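Local coordinates for regulator of Ty1 transposition protein 107 (Saccharomyces cerevisiae, PDB 3T7K) that binds phosphorylated histone H2A through its C-terminal tandem BRCT repeats during DNA damage repair, at residues 110-113 against 114-117. Residues are numbered along the deposited sequence; the frame is centred on the assembly and turned at random.
Sequences NINL and FDYE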
loop_
_atom_site.group_PDB
_atom_site.type_symbol
_atom_site.label_atom_id
_atom_site.label_comp_id
_atom_site.label_asym_id
_atom_site.label_seq_id
_atom_site.Cartn_x
_atom_site.Cartn_y
_atom_site.Cartn_z
ATOM N N ASN C 110 -4.967 18.014 24.205
ATOM C CA ASN C 110 -3.888 17.195 24.726
ATOM C C ASN C 110 -4.272 15.730 24.912
ATOM O O ASN C 110 -3.548 14.973 25.539
ATOM C CB ASN C 110 -3.394 17.763 26.054
ATOM C CG ASN C 110 -4.489 17.845 27.086
ATOM O OD1 ASN C 110 -5.373 16.992 27.140
ATOM N ND2 ASN C 110 -4.455 18.892 27.899
ATOM N N ILE C 111 -5.419 15.329 24.391
ATOM C CA ILE C 111 -5.798 13.926 24.499
ATOM C C ILE C 111 -4.786 13.083 23.741
ATOM O O ILE C 111 -4.501 13.356 22.579
ATOM C CB ILE C 111 -7.204 13.680 23.949
ATOM C CG1 ILE C 111 -8.204 14.628 24.629
ATOM C CG2 ILE C 111 -7.601 12.205 24.121
ATOM C CD1 ILE C 111 -8.190 14.544 26.144
ATOM N N ASN C 112 -4.252 12.058 24.398
ATOM C CA ASN C 112 -3.197 11.234 23.809
ATOM C C ASN C 112 -3.600 9.799 23.447
ATOM O O ASN C 112 -4.587 9.256 23.958
ATOM C CB ASN C 112 -1.983 11.202 24.732
ATOM C CG ASN C 112 -2.230 10.401 25.991
ATOM O OD1 ASN C 112 -2.300 9.161 25.961
ATOM N ND2 ASN C 112 -2.356 11.101 27.113
ATOM N N LEU C 113 -2.800 9.186 22.586
ATOM C CA LEU C 113 -3.093 7.863 22.034
ATOM C C LEU C 113 -2.598 6.703 22.904
ATOM O O LEU C 113 -2.543 5.562 22.439
ATOM C CB LEU C 113 -2.447 7.741 20.649
ATOM C CG LEU C 113 -2.960 8.731 19.600
ATOM C CD1 LEU C 113 -1.927 8.953 18.497
ATOM C CD2 LEU C 113 -4.302 8.251 19.037
ATOM N N PHE C 114 -2.230 6.980 24.149
ATOM C CA PHE C 114 -1.602 5.956 24.971
ATOM C C PHE C 114 -2.437 5.604 26.187
ATOM O O PHE C 114 -2.274 4.539 26.770
ATOM C CB PHE C 114 -0.214 6.408 25.425
ATOM C CG PHE C 114 0.681 6.815 24.300
ATOM C CD1 PHE C 114 1.252 5.858 23.480
ATOM C CD2 PHE C 114 0.942 8.150 24.053
ATOM C CE1 PHE C 114 2.072 6.226 22.433
ATOM C CE2 PHE C 114 1.770 8.530 23.006
ATOM C CZ PHE C 114 2.329 7.574 22.195
ATOM N N ASP C 115 -3.328 6.504 26.575
ATOM C CA ASP C 115 -4.103 6.286 27.782
ATOM C C ASP C 115 -5.382 5.499 27.536
ATOM O O ASP C 115 -6.259 5.482 28.392
ATOM C CB ASP C 115 -4.448 7.623 28.428
ATOM C CG ASP C 115 -3.232 8.333 28.958
ATOM O OD1 ASP C 115 -3.330 9.532 29.319
ATOM O OD2 ASP C 115 -2.175 7.674 29.006
ATOM N N TYR C 116 -5.493 4.849 26.381
ATOM C CA TYR C 116 -6.766 4.240 26.004
ATOM C C TYR C 116 -6.660 2.886 25.313
ATOM O O TYR C 116 -7.485 2.568 24.457
ATOM C CB TYR C 116 -7.543 5.174 25.085
ATOM C CG TYR C 116 -7.768 6.552 25.647
ATOM C CD1 TYR C 116 -8.855 6.817 26.477
ATOM C CD2 TYR C 116 -6.904 7.593 25.344
ATOM C CE1 TYR C 116 -9.068 8.090 26.993
ATOM C CE2 TYR C 116 -7.109 8.867 25.847
ATOM C CZ TYR C 116 -8.190 9.113 26.672
ATOM O OH TYR C 116 -8.396 10.386 27.174
ATOM N N GLU C 117 -5.663 2.090 25.669
ATOM C CA GLU C 117 -5.513 0.793 25.027
ATOM C C GLU C 117 -6.612 -0.183 25.432
ATOM O O GLU C 117 -7.005 -0.267 26.600
ATOM C CB GLU C 117 -4.141 0.192 25.308
ATOM C CG GLU C 117 -3.003 0.909 24.587
ATOM C CD GLU C 117 -3.148 0.876 23.074
ATOM O OE1 GLU C 117 -3.055 -0.225 22.481
ATOM O OE2 GLU C 117 -3.344 1.953 22.472
#
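The Y116 ring turns one edge toward the chain before it, with the backbone O of N112 lying in the ring plane 3.2 Å from CD2; one face carries CB of its neighbour D115, displaced toward the rim. I111 crosses this ring at about a right angle and brings CG2 obliquely to CE2, 3.8 Å away. Between these two residues the chain folds into an Asx turn headed by N112, on the surface of the first BRCT repeat. N112 OD1 takes the F114 N-H on an in-plane lone pair at 2.8 Å and, more weakly, that of D115. Its CG stands between the backbone N and the carbonyl carbon (chi1 71°), which folds the amide back so that OD1 faces both N-H groups. With an alanine here, both backbone N-H groups would probably lose this acceptor and the D115 carboxylate its amide donor, making the turn less rigid. L113 packs on F85, L87 and F91, and the Y116 hydroxyl is hydrogen-bonded to D94, placing the turn against strand 85-87 and helix 90-99. The N112 amide and D115 carboxylate planes stand 86° apart, and ND2 gives a nearly straight hydrogen bond (161°) to D115 OD1 at 2.9 Å, close to its own amide plane but from above the carboxylate.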